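PDB 3N90: thylakoid lumenal 15 kDa protein 1, chloroplastic from Arabidopsis thaliana, which is of unknown function but belongs to the thylakoid lumen and adopts the right-handed quadrilateral beta helix of pentapeptide repeat proteins. Local coordinates for residues D17-K21 with L38-N42. The protein carries 2 engineered substitutions. Sequence-based numbering, arbitrary orientation.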
loop_
_atom_site.group_PDB
_atom_site.type_symbol
_atom_site.label_atom_id
_atom_site.label_comp_id
_atom_site.label_asym_id
_atom_site.label_seq_id
_atom_site.Cartn_x
_atom_site.Cartn_y
_atom_site.Cartn_z
ATOM N N ASP A 17 12.481 -6.849 -10.901
ATOM C CA ASP A 17 11.864 -7.988 -10.245
ATOM C C ASP A 17 12.421 -8.094 -8.842
ATOM O O ASP A 17 13.578 -8.493 -8.659
ATOM C CB ASP A 17 12.118 -9.283 -11.037
ATOM C CG ASP A 17 11.391 -10.488 -10.428
ATOM O OD1 ASP A 17 10.879 -10.392 -9.283
ATOM O OD2 ASP A 17 11.284 -11.528 -11.114
ATOM N N LEU A 18 11.601 -7.702 -7.862
ATOM C CA LEU A 18 11.968 -7.660 -6.471
ATOM C C LEU A 18 11.053 -8.566 -5.665
ATOM O O LEU A 18 10.802 -8.338 -4.479
ATOM C CB LEU A 18 11.879 -6.201 -5.950
ATOM C CG LEU A 18 12.838 -5.216 -6.622
ATOM C CD1 LEU A 18 12.590 -3.797 -6.078
ATOM C CD2 LEU A 18 14.283 -5.628 -6.402
ATOM N N SER A 19 10.568 -9.635 -6.291
ATOM C CA SER A 19 9.739 -10.580 -5.556
ATOM C C SER A 19 10.512 -11.106 -4.320
ATOM O O SER A 19 11.734 -11.348 -4.391
ATOM C CB SER A 19 9.318 -11.767 -6.417
ATOM O OG SER A 19 8.822 -11.387 -7.681
ATOM N N GLY A 20 9.795 -11.232 -3.207
ATOM C CA GLY A 20 10.299 -11.836 -1.982
ATOM C C GLY A 20 11.376 -11.027 -1.294
ATOM O O GLY A 20 12.021 -11.540 -0.374
ATOM N N LYS A 21 11.578 -9.767 -1.703
ATOM C CA LYS A 21 12.642 -8.968 -1.108
ATOM C C LYS A 21 12.200 -8.320 0.200
ATOM O O LYS A 21 11.000 -8.008 0.395
ATOM C CB LYS A 21 13.230 -7.945 -2.079
ATOM C CG LYS A 21 13.814 -8.526 -3.383
ATOM C CD LYS A 21 14.764 -9.687 -3.111
ATOM C CE LYS A 21 15.775 -9.893 -4.224
ATOM N NZ LYS A 21 16.927 -10.696 -3.667
ATOM N N LEU A 38 6.767 -7.143 -7.026
ATOM C CA LEU A 38 6.968 -7.113 -5.584
ATOM C C LEU A 38 6.167 -8.204 -4.876
ATOM O O LEU A 38 5.702 -8.013 -3.734
ATOM C CB LEU A 38 6.652 -5.712 -5.011
ATOM C CG LEU A 38 7.722 -4.667 -5.349
ATOM C CD1 LEU A 38 7.112 -3.263 -5.234
ATOM C CD2 LEU A 38 8.903 -4.825 -4.425
ATOM N N ARG A 39 5.939 -9.329 -5.583
ATOM C CA ARG A 39 5.170 -10.408 -5.002
ATOM C C ARG A 39 5.888 -10.913 -3.768
ATOM O O ARG A 39 7.125 -11.124 -3.785
ATOM C CB ARG A 39 4.989 -11.583 -5.967
ATOM C CG ARG A 39 4.270 -11.294 -7.202
ATOM C CD ARG A 39 3.837 -12.671 -7.792
ATOM N NE ARG A 39 2.719 -12.282 -8.558
ATOM C CZ ARG A 39 1.576 -12.873 -8.747
ATOM N NH1 ARG A 39 1.212 -14.087 -8.271
ATOM N NH2 ARG A 39 0.772 -12.163 -9.474
ATOM N N GLN A 40 5.104 -11.076 -2.711
ATOM C CA GLN A 40 5.593 -11.500 -1.391
ATOM C C GLN A 40 6.669 -10.614 -0.767
ATOM O O GLN A 40 7.399 -11.066 0.118
ATOM C CB GLN A 40 6.139 -12.935 -1.468
ATOM C CG GLN A 40 5.140 -13.968 -1.887
ATOM C CD GLN A 40 4.979 -14.137 -3.398
ATOM O OE1 GLN A 40 5.960 -14.204 -4.159
ATOM N NE2 GLN A 40 3.729 -14.240 -3.833
ATOM N N ALA A 41 6.805 -9.369 -1.232
ATOM C CA ALA A 41 7.825 -8.479 -0.694
ATOM C C ALA A 41 7.403 -8.091 0.706
ATOM O O ALA A 41 6.215 -8.047 0.999
ATOM C CB ALA A 41 8.003 -7.226 -1.546
ATOM N N ASN A 42 8.384 -7.789 1.546
ATOM C CA ASN A 42 8.144 -7.372 2.919
ATOM C C ASN A 42 8.394 -5.879 3.107
ATOM O O ASN A 42 9.542 -5.417 3.079
ATOM C CB ASN A 42 9.070 -8.160 3.856
ATOM C CG ASN A 42 8.702 -8.000 5.331
ATOM O OD1 ASN A 42 7.809 -7.241 5.692
ATOM N ND2 ASN A 42 9.426 -8.726 6.188
#
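Two groups meet the carbonyl oxygen of Arg39: the amide of Gly20 donates a short hydrogen bond to it, Gly20 N to Arg39 O 2.7 Å, and the CA-H of Ser19 adds a weaker contact. The N-H of Gly20 is bent, with 147° at the hydrogen. Further along, the amide of Asn42 gives a straighter bond back to the preceding coil, Asn42 N to Lys21 O 2.9 Å, and the CA-H of Ala41 approaches that same oxygen. Each segment forms a type II turn, from Leu18 to Lys21 and from Leu38 to Ala41, with Gly20 and Gln40 at the positions of positive phi. Turns of this kind, stacked coil upon coil, are characteristic of the right-handed quadrilateral beta helix of pentapeptide repeat proteins, where type II and type IV turns occur, and the ladder continues as Leu38 and Gln40 bond through their backbones to Asp57 and Thr59. On the inner side of the turns Leu18 and Leu38, both buried, run alongside each other in the same direction, with Leu18 CB against Leu38 CD2 at 3.6 Å. In both, CG stands beside the backbone N and opposite the carbonyl carbon (chi1 -63° and -73°), which, with the like backbone of the two turns, helps set the two side chains in similar orientations. On the outer side, Asp17 forms an Asx turn, its OD1 accepting from Ser19 N at 3.1 Å, which ties the carboxylate to the start of the first turn. Arg39 turns its guanidinium away from Ser19, and its NE forms a salt bridge with Asp57.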